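Side-chain contacts in kojibiose phosphorylase (Gut metagenome, PDB 6W0P), which belongs to glycoside hydrolase family 65 and joins a beta-rich N-terminal domain to a helical central catalytic domain and a small C-terminal domain: residues I433-K438 and K507-D512; Y425-Y430 and F497-K502; Y443-L448 and K502-K507. All coordinates share one frame; numbering follows the deposited sequence.

Interaction 1 of 3, residues I433-K438 and K507-D512; sequences IYNDHK and KTYKTD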
# COMPACT_ATOMS: atom_id res chain seq x y z
N ILE A 433 -23.45 21.55 25.71
CA ILE A 433 -22.91 22.06 27.00
C ILE A 433 -23.14 23.57 27.11
O ILE A 433 -23.43 24.03 28.22
CB ILE A 433 -21.43 21.67 27.17
CG1 ILE A 433 -21.21 20.16 27.05
CG2 ILE A 433 -20.89 22.21 28.48
CD1 ILE A 433 -22.06 19.32 27.99
N TYR A 434 -23.02 24.34 26.02
CA TYR A 434 -22.95 25.82 26.06
C TYR A 434 -24.03 26.54 25.25
O TYR A 434 -24.13 27.79 25.38
CB TYR A 434 -21.60 26.27 25.51
CG TYR A 434 -20.49 25.95 26.48
CD1 TYR A 434 -20.40 26.64 27.67
CD2 TYR A 434 -19.58 24.95 26.21
CE1 TYR A 434 -19.37 26.37 28.56
CE2 TYR A 434 -18.55 24.66 27.09
CZ TYR A 434 -18.45 25.38 28.27
OH TYR A 434 -17.46 25.11 29.15
N ASN A 435 -24.76 25.82 24.40
CA ASN A 435 -25.78 26.38 23.48
C ASN A 435 -25.34 27.78 23.01
O ASN A 435 -26.09 28.74 23.24
CB ASN A 435 -27.15 26.39 24.16
CG ASN A 435 -28.26 26.61 23.15
OD1 ASN A 435 -27.98 26.77 21.96
ND2 ASN A 435 -29.50 26.62 23.61
N ASP A 436 -24.18 27.85 22.35
CA ASP A 436 -23.50 29.10 21.92
C ASP A 436 -24.06 29.53 20.56
O ASP A 436 -23.52 29.11 19.51
CB ASP A 436 -21.99 28.87 21.89
CG ASP A 436 -21.15 30.06 21.47
OD1 ASP A 436 -21.73 31.03 20.91
OD2 ASP A 436 -19.91 29.98 21.67
N HIS A 437 -25.11 30.35 20.57
CA HIS A 437 -25.86 30.78 19.36
C HIS A 437 -24.93 31.43 18.34
O HIS A 437 -25.05 31.09 17.14
CB HIS A 437 -27.01 31.72 19.74
CG HIS A 437 -28.09 31.77 18.72
ND1 HIS A 437 -28.07 32.67 17.67
CD2 HIS A 437 -29.22 31.04 18.58
CE1 HIS A 437 -29.14 32.50 16.93
NE2 HIS A 437 -29.86 31.51 17.47
N LYS A 438 -24.04 32.33 18.78
CA LYS A 438 -23.10 33.10 17.93
C LYS A 438 -22.10 32.17 17.23
O LYS A 438 -21.83 32.39 16.04
CB LYS A 438 -22.38 34.16 18.75
CG LYS A 438 -23.29 35.26 19.27
CD LYS A 438 -22.68 36.66 19.22
CE LYS A 438 -23.67 37.74 19.62
NZ LYS A 438 -23.87 38.74 18.54
N LYS A 507 -35.67 29.09 13.31
CA LYS A 507 -35.83 30.40 12.64
C LYS A 507 -35.09 31.49 13.43
O LYS A 507 -35.05 32.61 12.92
CB LYS A 507 -37.31 30.69 12.39
CG LYS A 507 -37.90 29.96 11.18
CD LYS A 507 -38.57 28.62 11.51
CE LYS A 507 -38.56 27.64 10.34
NZ LYS A 507 -38.97 26.26 10.74
N THR A 508 -34.48 31.17 14.58
CA THR A 508 -33.57 32.11 15.30
C THR A 508 -32.20 32.14 14.60
O THR A 508 -31.43 33.05 14.91
CB THR A 508 -33.46 31.82 16.80
OG1 THR A 508 -32.73 30.60 16.99
CG2 THR A 508 -34.80 31.73 17.50
N TYR A 509 -31.93 31.21 13.69
CA TYR A 509 -30.71 31.21 12.83
C TYR A 509 -31.11 31.64 11.42
O TYR A 509 -32.15 31.20 10.94
CB TYR A 509 -30.02 29.84 12.79
CG TYR A 509 -29.45 29.37 14.11
CD1 TYR A 509 -28.30 29.94 14.65
CD2 TYR A 509 -30.04 28.34 14.83
CE1 TYR A 509 -27.78 29.51 15.86
CE2 TYR A 509 -29.52 27.90 16.04
CZ TYR A 509 -28.40 28.49 16.56
OH TYR A 509 -27.92 28.07 17.77
N LYS A 510 -30.27 32.46 10.78
CA LYS A 510 -30.44 32.88 9.37
C LYS A 510 -29.55 31.98 8.51
O LYS A 510 -28.32 32.09 8.60
CB LYS A 510 -30.14 34.38 9.20
CG LYS A 510 -30.94 35.30 10.12
CD LYS A 510 -32.47 35.18 10.01
CE LYS A 510 -33.23 36.00 11.04
NZ LYS A 510 -33.03 35.47 12.41
N THR A 511 -30.20 31.10 7.75
CA THR A 511 -29.59 30.00 6.97
C THR A 511 -29.80 30.27 5.47
O THR A 511 -30.25 29.34 4.78
CB THR A 511 -30.21 28.66 7.39
OG1 THR A 511 -31.58 28.66 6.98
CG2 THR A 511 -30.13 28.42 8.89
N ASP A 512 -29.51 31.50 5.00
CA ASP A 512 -29.75 31.94 3.60
C ASP A 512 -28.41 32.16 2.90
O ASP A 512 -28.12 31.44 1.95
CB ASP A 512 -30.59 33.22 3.58
CG ASP A 512 -32.09 32.99 3.44
OD1 ASP A 512 -32.86 33.81 3.98
OD2 ASP A 512 -32.49 32.01 2.78
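His437 and Tyr509 lay their rings flat on one another, the two side chains arriving from opposite directions. The stack is offset: centroids lie 3.9 Å apart and the planes differ by only 6°. CE1 of Tyr509 sits over the middle of the imidazole, 3.3 Å from NE2 of His437, whereas that nitrogen lies nearer the rim of the phenol ring. The slip carries His437 CD2 toward the phenol end, 3.3 Å from Tyr509 OH. His437 reaches this position with CG anti to its backbone N (chi1 -158°). The rim of the phenol also touches the histidine backbone, since His437 O lies in the plane of the ring, 3.4 Å from Tyr509 CE1.

These rings fasten the loop after helix 487-504 to the turn between helices 418-434 and 437-458, two consecutive antiparallel helices of the (alpha/alpha)6-type catalytic domain of family 65. Asn435, with positive phi, leaves the first helix; Asp436 is the N-cap of the second, its OD1 accepting from the backbone N of Phe439, while its OD2 forms a salt bridge with Lys369. His437 thus stands on the first turn of the new helix.

The polar part is one hydrogen bond at the imidazole edge. His437 NE2 donates to Thr508 OG1 over 3.0 Å, at 161° at the hydrogen and nearly in the ring plane. Thr508 OG1 is also hydrogen-bonded to Asp506 OD1, which makes Asp506 a second-shell partner of the histidine. Bond and stack together fix the rotation of the imidazole. Thr508 O comes within 3.1 Å of His437 CE1. Beyond the stack, Tyr509 packs on Met440 and Gln441 of helix 437-458, and Lys510 N donates to Gln441 OE1.

Interaction 2 of 3, residues Y425-Y430 and F497-K502; sequences YAIYHY and FQYLDK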
# COMPACT_ATOMS: atom_id res chain seq x y z
N TYR A 425 -20.01 15.80 15.63
CA TYR A 425 -20.30 15.46 17.05
C TYR A 425 -19.72 16.51 18.01
O TYR A 425 -20.38 16.77 19.01
CB TYR A 425 -19.78 14.07 17.41
CG TYR A 425 -20.23 13.61 18.77
CD1 TYR A 425 -21.46 13.02 18.94
CD2 TYR A 425 -19.43 13.78 19.89
CE1 TYR A 425 -21.88 12.59 20.19
CE2 TYR A 425 -19.84 13.37 21.14
CZ TYR A 425 -21.07 12.77 21.29
OH TYR A 425 -21.49 12.34 22.52
N ALA A 426 -18.51 17.01 17.78
CA ALA A 426 -17.91 18.09 18.59
C ALA A 426 -18.82 19.32 18.56
O ALA A 426 -19.10 19.85 19.65
CB ALA A 426 -16.51 18.42 18.12
N ILE A 427 -19.30 19.75 17.38
CA ILE A 427 -20.20 20.93 17.27
C ILE A 427 -21.43 20.67 18.15
O ILE A 427 -21.73 21.54 19.01
CB ILE A 427 -20.57 21.22 15.81
CG1 ILE A 427 -19.38 21.78 15.03
CG2 ILE A 427 -21.78 22.13 15.71
CD1 ILE A 427 -19.52 21.63 13.52
N TYR A 428 -22.08 19.52 17.95
CA TYR A 428 -23.25 19.04 18.71
C TYR A 428 -22.96 18.99 20.22
O TYR A 428 -23.75 19.50 21.02
CB TYR A 428 -23.67 17.67 18.18
CG TYR A 428 -24.62 16.90 19.06
CD1 TYR A 428 -25.97 17.20 19.10
CD2 TYR A 428 -24.16 15.85 19.84
CE1 TYR A 428 -26.85 16.48 19.91
CE2 TYR A 428 -25.03 15.12 20.64
CZ TYR A 428 -26.37 15.44 20.68
OH TYR A 428 -27.18 14.68 21.48
N HIS A 429 -21.84 18.39 20.63
CA HIS A 429 -21.46 18.25 22.05
C HIS A 429 -21.25 19.64 22.66
O HIS A 429 -21.74 19.91 23.77
CB HIS A 429 -20.25 17.31 22.19
CG HIS A 429 -20.13 16.66 23.52
ND1 HIS A 429 -19.08 15.82 23.83
CD2 HIS A 429 -20.88 16.77 24.63
CE1 HIS A 429 -19.21 15.41 25.09
NE2 HIS A 429 -20.31 15.99 25.61
N TYR A 430 -20.59 20.52 21.91
CA TYR A 430 -20.28 21.90 22.32
C TYR A 430 -21.59 22.68 22.58
O TYR A 430 -21.71 23.37 23.62
CB TYR A 430 -19.47 22.60 21.23
CG TYR A 430 -19.18 24.04 21.56
CD1 TYR A 430 -18.36 24.33 22.63
CD2 TYR A 430 -19.75 25.09 20.85
CE1 TYR A 430 -18.09 25.64 22.99
CE2 TYR A 430 -19.48 26.40 21.19
CZ TYR A 430 -18.66 26.68 22.28
OH TYR A 430 -18.37 27.95 22.66
N PHE A 497 -27.06 14.42 9.62
CA PHE A 497 -28.16 14.89 8.74
C PHE A 497 -29.29 15.46 9.59
O PHE A 497 -29.78 16.54 9.27
CB PHE A 497 -28.67 13.77 7.83
CG PHE A 497 -27.67 13.27 6.82
CD1 PHE A 497 -26.65 14.09 6.37
CD2 PHE A 497 -27.76 11.98 6.32
CE1 PHE A 497 -25.73 13.62 5.46
CE2 PHE A 497 -26.84 11.52 5.41
CZ PHE A 497 -25.83 12.35 4.96
N GLN A 498 -29.67 14.75 10.66
CA GLN A 498 -30.81 15.13 11.52
C GLN A 498 -30.46 16.39 12.32
O GLN A 498 -31.33 17.25 12.45
CB GLN A 498 -31.23 13.96 12.40
CG GLN A 498 -31.80 12.80 11.60
CD GLN A 498 -32.06 11.62 12.50
OE1 GLN A 498 -31.35 11.41 13.49
NE2 GLN A 498 -33.07 10.83 12.16
N TYR A 499 -29.21 16.55 12.76
CA TYR A 499 -28.82 17.79 13.49
C TYR A 499 -28.91 19.00 12.54
O TYR A 499 -29.43 20.05 12.96
CB TYR A 499 -27.43 17.67 14.11
CG TYR A 499 -27.09 18.78 15.09
CD1 TYR A 499 -27.94 19.10 16.14
CD2 TYR A 499 -25.93 19.51 14.96
CE1 TYR A 499 -27.64 20.11 17.04
CE2 TYR A 499 -25.60 20.51 15.85
CZ TYR A 499 -26.46 20.82 16.89
OH TYR A 499 -26.13 21.83 17.76
N LEU A 500 -28.39 18.88 11.33
CA LEU A 500 -28.37 20.02 10.38
C LEU A 500 -29.82 20.41 10.08
O LEU A 500 -30.14 21.59 10.18
CB LEU A 500 -27.64 19.65 9.09
CG LEU A 500 -27.66 20.74 8.02
CD1 LEU A 500 -27.15 22.06 8.57
CD2 LEU A 500 -26.84 20.33 6.81
N ASP A 501 -30.64 19.41 9.73
CA ASP A 501 -32.09 19.55 9.50
C ASP A 501 -32.74 20.38 10.62
O ASP A 501 -33.42 21.37 10.28
CB ASP A 501 -32.76 18.18 9.36
CG ASP A 501 -34.25 18.35 9.09
OD1 ASP A 501 -34.96 18.69 10.06
OD2 ASP A 501 -34.67 18.21 7.91
N LYS A 502 -32.55 20.00 11.89
CA LYS A 502 -33.08 20.71 13.09
C LYS A 502 -32.50 22.13 13.19
O LYS A 502 -33.28 23.05 13.49
CB LYS A 502 -32.81 19.91 14.36
CG LYS A 502 -33.15 20.63 15.66
CD LYS A 502 -33.42 19.68 16.80
CE LYS A 502 -33.16 20.29 18.16
NZ LYS A 502 -31.70 20.42 18.39
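Tyr430 OH is held by two groups, Asp436 OD2 and Gln365 NE2, on the side of helix 418-434 that faces helix 365-376; elsewhere on this helix, Tyr428 and Ile427 meet Tyr499 of helix 487-504. The contact is a helix-helix packing within the helical, (alpha/alpha)6-type catalytic domain of the family 65 fold, and it contains no hydrogen bond between the two segments.

Its main element is a T-shaped pair. The edge of the Tyr428 ring points at the face of Tyr499, with planes at 84° and centroids 5.5 Å apart. The leading atom is Tyr428 CD1, which stands above the Tyr499 ring toward its rim, 3.9 Å from Tyr499 CE1. Both tyrosines hold CG anti to the backbone N (chi1 166° for Tyr428 and -168° for Tyr499), but their side chains run in different directions: that of Tyr428 projects outward from its helix and crosses that of Tyr499 obliquely. Tyr499 points toward helix 418-434, and its ring lies against the backbone at Tyr428, where its CE2 is 4.0 Å from Tyr428 CA and its OH is 4.1 Å from the same atom.

Ile427 completes the contact from the edge of the Tyr499 ring. Its CG2 branch lies near the plane of that ring, 4.2 Å from Tyr499 CE2, while the rest of the side chain leads away to Met447 and Leu448 of helix 437-458. Tyr499 also rests on Met440 of that helix, so a third helix shares the buried apolar layer. One turn back in the helix of Tyr428, Tyr425 O also lies near the plane of the Tyr428 ring, 4.0 Å from Tyr428 CD2.

Interaction 3 of 3, residues Y443-L448 and K502-K507; sequences YGIEML and KILADK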
# COMPACT_ATOMS: atom_id res chain seq x y z
N TYR A 443 -20.17 30.22 12.40
CA TYR A 443 -19.23 29.11 12.07
C TYR A 443 -19.93 27.75 11.92
O TYR A 443 -19.74 27.08 10.90
CB TYR A 443 -18.13 29.04 13.12
CG TYR A 443 -17.37 30.33 13.27
CD1 TYR A 443 -16.59 30.81 12.23
CD2 TYR A 443 -17.48 31.10 14.42
CE1 TYR A 443 -15.91 32.01 12.33
CE2 TYR A 443 -16.79 32.30 14.54
CZ TYR A 443 -16.01 32.76 13.50
OH TYR A 443 -15.32 33.93 13.60
N GLY A 444 -20.70 27.35 12.93
CA GLY A 444 -21.23 25.98 13.09
C GLY A 444 -22.00 25.50 11.89
O GLY A 444 -21.67 24.45 11.35
N ILE A 445 -23.01 26.26 11.48
CA ILE A 445 -23.93 25.91 10.37
C ILE A 445 -23.08 25.63 9.12
O ILE A 445 -23.28 24.58 8.51
CB ILE A 445 -24.96 27.02 10.16
CG1 ILE A 445 -25.75 27.28 11.44
CG2 ILE A 445 -25.87 26.71 8.97
CD1 ILE A 445 -26.62 28.52 11.40
N GLU A 446 -22.15 26.52 8.79
CA GLU A 446 -21.28 26.37 7.60
C GLU A 446 -20.57 25.00 7.64
O GLU A 446 -20.64 24.27 6.63
CB GLU A 446 -20.27 27.51 7.49
CG GLU A 446 -19.57 27.49 6.15
CD GLU A 446 -18.43 28.48 6.01
OE1 GLU A 446 -18.38 29.42 6.83
OE2 GLU A 446 -17.60 28.31 5.10
N MET A 447 -19.93 24.68 8.77
CA MET A 447 -19.19 23.41 9.00
C MET A 447 -20.14 22.23 8.83
O MET A 447 -19.70 21.23 8.24
CB MET A 447 -18.58 23.35 10.40
CG MET A 447 -17.51 24.37 10.60
SD MET A 447 -17.02 24.46 12.31
CE MET A 447 -15.76 23.18 12.31
N LEU A 448 -21.37 22.34 9.34
CA LEU A 448 -22.35 21.22 9.31
C LEU A 448 -22.85 21.00 7.87
O LEU A 448 -23.07 19.81 7.48
CB LEU A 448 -23.51 21.54 10.25
CG LEU A 448 -23.19 21.54 11.74
CD1 LEU A 448 -24.46 21.84 12.54
CD2 LEU A 448 -22.59 20.21 12.20
N LYS A 502 -32.55 20.00 11.89
CA LYS A 502 -33.08 20.71 13.09
C LYS A 502 -32.50 22.13 13.19
O LYS A 502 -33.28 23.05 13.49
CB LYS A 502 -32.81 19.91 14.36
CG LYS A 502 -33.15 20.63 15.66
CD LYS A 502 -33.42 19.68 16.80
CE LYS A 502 -33.16 20.29 18.16
NZ LYS A 502 -31.70 20.42 18.39
N ILE A 503 -31.21 22.35 12.92
CA ILE A 503 -30.65 23.73 12.94
C ILE A 503 -31.26 24.57 11.80
O ILE A 503 -31.56 25.75 12.03
CB ILE A 503 -29.11 23.73 12.91
CG1 ILE A 503 -28.52 23.07 14.16
CG2 ILE A 503 -28.59 25.14 12.74
CD1 ILE A 503 -28.68 23.89 15.44
N LEU A 504 -31.49 24.00 10.62
CA LEU A 504 -32.04 24.76 9.47
C LEU A 504 -33.50 25.15 9.74
O LEU A 504 -33.91 26.20 9.25
CB LEU A 504 -31.88 23.94 8.19
CG LEU A 504 -30.44 23.74 7.72
CD1 LEU A 504 -30.37 22.93 6.44
CD2 LEU A 504 -29.73 25.07 7.54
N ALA A 505 -34.22 24.38 10.56
CA ALA A 505 -35.63 24.62 10.95
C ALA A 505 -35.74 25.50 12.20
O ALA A 505 -36.86 25.67 12.71
CB ALA A 505 -36.32 23.30 11.19
N ASP A 506 -34.62 26.06 12.69
CA ASP A 506 -34.63 26.97 13.86
C ASP A 506 -34.54 28.39 13.30
O ASP A 506 -33.44 28.81 12.88
CB ASP A 506 -33.56 26.60 14.89
CG ASP A 506 -33.51 27.50 16.12
OD1 ASP A 506 -34.31 28.47 16.18
OD2 ASP A 506 -32.66 27.23 17.02
N LYS A 507 -35.67 29.09 13.31
CA LYS A 507 -35.83 30.40 12.64
C LYS A 507 -35.09 31.49 13.43
O LYS A 507 -35.05 32.61 12.92
CB LYS A 507 -37.31 30.69 12.39
CG LYS A 507 -37.90 29.96 11.18
CD LYS A 507 -38.57 28.62 11.51
CE LYS A 507 -38.56 27.64 10.34
NZ LYS A 507 -38.97 26.26 10.74
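Ile445 carries CG1 anti to its carbonyl carbon (chi1 -58°), and chi1 of -64° in Ile503 likewise sets CG1 anti to the carbonyl carbon and leaves CG2 anti to the backbone N; these two settings bring Ile445 CG1 and Ile503 CG2 together where the side chains cross. The contact joins helix 437-458 to the C-terminal end of helix 487-504, a buried aliphatic packing in the helical catalytic domain of the family 65 fold.

Ile503 CG2 sits against the extended arm of Ile445, 3.8 Å from Ile445 CG1 and 4.1 Å from Ile445 CD1. The other branch of the same residue, Ile445 CG2, turns to Leu504, whose CD2 lies 4.4 Å from it, a looser touch. Ile445 thus spreads its two branches over consecutive residues of the opposing helix. Met440 packs on both isoleucines from within helix 437-458, and Tyr509 touches both from the following loop, so Met440 and Tyr509 both border the pair.

Just past these residues the helix stops. Ala505 is the first to leave helical geometry, and Asp506 N closes a turn by donating to Ile503 O over 3.1 Å. Two residues beyond Ala505, Lys507 folds its side chain back so that NZ donates to Ala505 O over 2.9 Å, approaching from above the carbonyl plane.

Overall arrangement
The three contacts lie on one flank of the chain, centres 7 to 11 Å apart, within the central catalytic domain. Three helices and their end loops make them: 418-434 and 437-458 follow each other, and 487-504 packs against both. Interaction 2 joins the first to the third, interaction 3 the second to the third, and interaction 1 ties the turn between the first two to the loop leaving the third. Interaction 3 falls within the chain span of interaction 1, while interaction 2 crosses both. Apolar contacts such as Ile427 with Leu448 and Tyr509 with Ile445 merge them into one layer, aromatic at interactions 1 and 2, aliphatic at interaction 3, and more exposed at interaction 1.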